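PDB 5ZRD: tyrosinase from Burkholderia thailandensis, which catalyses the copper-dependent hydroxylation of monophenols to catechols and their further oxidation to quinones. Local coordinates for residues Phe116-Asp121 with Tyr400-Leu405. Sequence-based numbering, arbitrary orientation.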
loop_
_atom_site.group_PDB
_atom_site.type_symbol
_atom_site.label_atom_id
_atom_site.label_comp_id
_atom_site.label_asym_id
_atom_site.label_seq_id
_atom_site.Cartn_x
_atom_site.Cartn_y
_atom_site.Cartn_z
ATOM N N PHE A 116 6.888 -4.905 46.175
ATOM C CA PHE A 116 7.976 -5.127 45.229
ATOM C C PHE A 116 8.673 -6.448 45.572
ATOM O O PHE A 116 8.894 -6.791 46.732
ATOM C CB PHE A 116 8.975 -3.963 45.192
ATOM C CG PHE A 116 9.620 -3.583 46.502
ATOM C CD1 PHE A 116 9.038 -2.630 47.329
ATOM C CD2 PHE A 116 10.829 -4.136 46.890
ATOM C CE1 PHE A 116 9.627 -2.264 48.534
ATOM C CE2 PHE A 116 11.425 -3.764 48.091
ATOM C CZ PHE A 116 10.816 -2.835 48.918
ATOM N N TRP A 117 9.003 -7.203 44.543
ATOM C CA TRP A 117 9.957 -8.293 44.707
ATOM C C TRP A 117 11.344 -7.687 44.769
ATOM O O TRP A 117 11.864 -7.236 43.760
ATOM C CB TRP A 117 9.871 -9.318 43.572
ATOM C CG TRP A 117 11.003 -10.297 43.563
ATOM C CD1 TRP A 117 11.758 -10.725 44.617
ATOM C CD2 TRP A 117 11.474 -11.013 42.424
ATOM N NE1 TRP A 117 12.694 -11.632 44.198
ATOM C CE2 TRP A 117 12.512 -11.864 42.867
ATOM C CE3 TRP A 117 11.100 -11.040 41.086
ATOM C CZ2 TRP A 117 13.226 -12.684 41.994
ATOM C CZ3 TRP A 117 11.805 -11.850 40.229
ATOM C CH2 TRP A 117 12.844 -12.671 40.678
ATOM N N ASP A 118 11.898 -7.673 45.967
ATOM C CA ASP A 118 13.242 -7.197 46.178
ATOM C C ASP A 118 14.264 -8.201 45.630
ATOM O O ASP A 118 14.707 -9.097 46.347
ATOM C CB ASP A 118 13.508 -6.895 47.661
ATOM C CG ASP A 118 14.783 -6.066 47.858
ATOM O OD1 ASP A 118 15.652 -6.007 46.936
ATOM O OD2 ASP A 118 14.917 -5.492 48.943
ATOM N N GLU A 119 14.674 -7.953 44.384
ATOM C CA GLU A 119 15.422 -8.923 43.544
ATOM C C GLU A 119 16.874 -9.080 44.010
ATOM O O GLU A 119 17.536 -10.075 43.642
ATOM C CB GLU A 119 15.428 -8.458 42.082
ATOM C CG GLU A 119 14.069 -8.538 41.415
ATOM C CD GLU A 119 13.823 -7.600 40.243
ATOM O OE1 GLU A 119 12.891 -7.884 39.490
ATOM O OE2 GLU A 119 14.555 -6.583 40.075
ATOM N N THR A 120 17.376 -8.080 44.722
ATOM C CA THR A 120 18.775 -8.012 45.131
ATOM C C THR A 120 18.924 -8.055 46.658
ATOM O O THR A 120 19.984 -7.779 47.169
ATOM C CB THR A 120 19.436 -6.746 44.576
ATOM O OG1 THR A 120 18.643 -5.612 44.925
ATOM C CG2 THR A 120 19.585 -6.781 43.070
ATOM N N ASP A 121 17.877 -8.379 47.393
ATOM C CA ASP A 121 18.001 -8.623 48.827
ATOM C C ASP A 121 18.666 -9.987 49.056
ATOM O O ASP A 121 18.879 -10.759 48.114
ATOM C CB ASP A 121 16.616 -8.592 49.538
ATOM C CG ASP A 121 15.753 -9.860 49.277
ATOM O OD1 ASP A 121 16.178 -10.780 48.527
ATOM O OD2 ASP A 121 14.648 -9.946 49.849
ATOM N N TYR A 400 8.497 4.085 48.830
ATOM C CA TYR A 400 9.052 2.744 48.884
ATOM C C TYR A 400 9.548 2.568 50.304
ATOM O O TYR A 400 10.219 3.421 50.822
ATOM C CB TYR A 400 10.126 2.488 47.805
ATOM C CG TYR A 400 9.505 2.227 46.452
ATOM C CD1 TYR A 400 8.895 1.017 46.180
ATOM C CD2 TYR A 400 9.397 3.221 45.493
ATOM C CE1 TYR A 400 8.252 0.770 44.973
ATOM C CE2 TYR A 400 8.735 3.009 44.295
ATOM C CZ TYR A 400 8.175 1.769 44.025
ATOM O OH TYR A 400 7.494 1.530 42.871
ATOM N N GLY A 401 9.140 1.479 50.918
ATOM C CA GLY A 401 9.727 1.109 52.158
ATOM C C GLY A 401 11.191 0.800 51.959
ATOM O O GLY A 401 11.710 0.972 50.890
ATOM N N PRO A 402 11.840 0.348 53.008
ATOM C CA PRO A 402 13.234 -0.003 52.954
ATOM C C PRO A 402 13.483 -1.301 52.174
ATOM O O PRO A 402 12.712 -2.257 52.292
ATOM C CB PRO A 402 13.628 -0.203 54.434
ATOM C CG PRO A 402 12.315 -0.606 55.097
ATOM C CD PRO A 402 11.272 0.205 54.360
ATOM N N GLY A 403 14.576 -1.330 51.422
ATOM C CA GLY A 403 15.038 -2.554 50.794
ATOM C C GLY A 403 16.467 -2.444 50.309
ATOM O O GLY A 403 17.119 -1.417 50.482
ATOM N N SER A 404 16.930 -3.508 49.673
ATOM C CA SER A 404 18.318 -3.637 49.254
ATOM C C SER A 404 18.747 -2.431 48.396
ATOM O O SER A 404 17.972 -1.892 47.591
ATOM C CB SER A 404 18.531 -4.970 48.527
ATOM O OG SER A 404 17.914 -5.004 47.245
ATOM N N LEU A 405 19.990 -2.017 48.588
ATOM C CA LEU A 405 20.676 -1.045 47.759
ATOM C C LEU A 405 20.135 0.378 47.947
ATOM O O LEU A 405 20.460 1.248 47.117
ATOM C CB LEU A 405 20.572 -1.442 46.280
ATOM C CG LEU A 405 21.075 -2.839 45.914
ATOM C CD1 LEU A 405 21.018 -3.049 44.401
ATOM C CD2 LEU A 405 22.483 -3.070 46.419
#
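The type I beta turn Asp-118 to Asp-121, just before helix 122-127 in the tyrosinase central domain, meets the end of strand 398-400 and the loop after it. Ser-404 is the main partner of the turn. Its OG donates to Asp-118 OD1 at 2.5 Å. The same OG accepts from Thr-120 OG1, also at 2.5 Å. Both bonds are shorter than usual, and their exact lengths are doubtful. Asp-118 OD2 takes the backbone N of Ser-404 at 2.9 Å through its syn lone pair, and the bond is nearly straight (171°). One carboxylate thus holds both the hydroxyl and the amide of Ser-404. Asp-118 reaches them with CG anti to its own backbone N (chi1 -166°). Beside this, CD1 of Leu-405 lies 3.5 Å from Thr-120 OG1, the two side chains crossing at about a right angle. At the other end, Phe-116 CD1 sits 3.8 Å from Tyr-400 CD1, with the ring planes at 67°. Pro-402 O lies at the edge of the Phe-116 ring, 3.9 Å from Phe-116 CZ. Both rings pack on helix 315-334, which carries the copper ligand His-320, and Tyr-400 OH is hydrogen-bonded to Asp-324 and Arg-11. Ring packing at one end and a run of hydrogen bonds at the other join the two segments. Arg-325 forms a long, weak ion pair with Asp-118 OD1. The two-point hold on Asp-118 probably restricts rotation of its carboxylate.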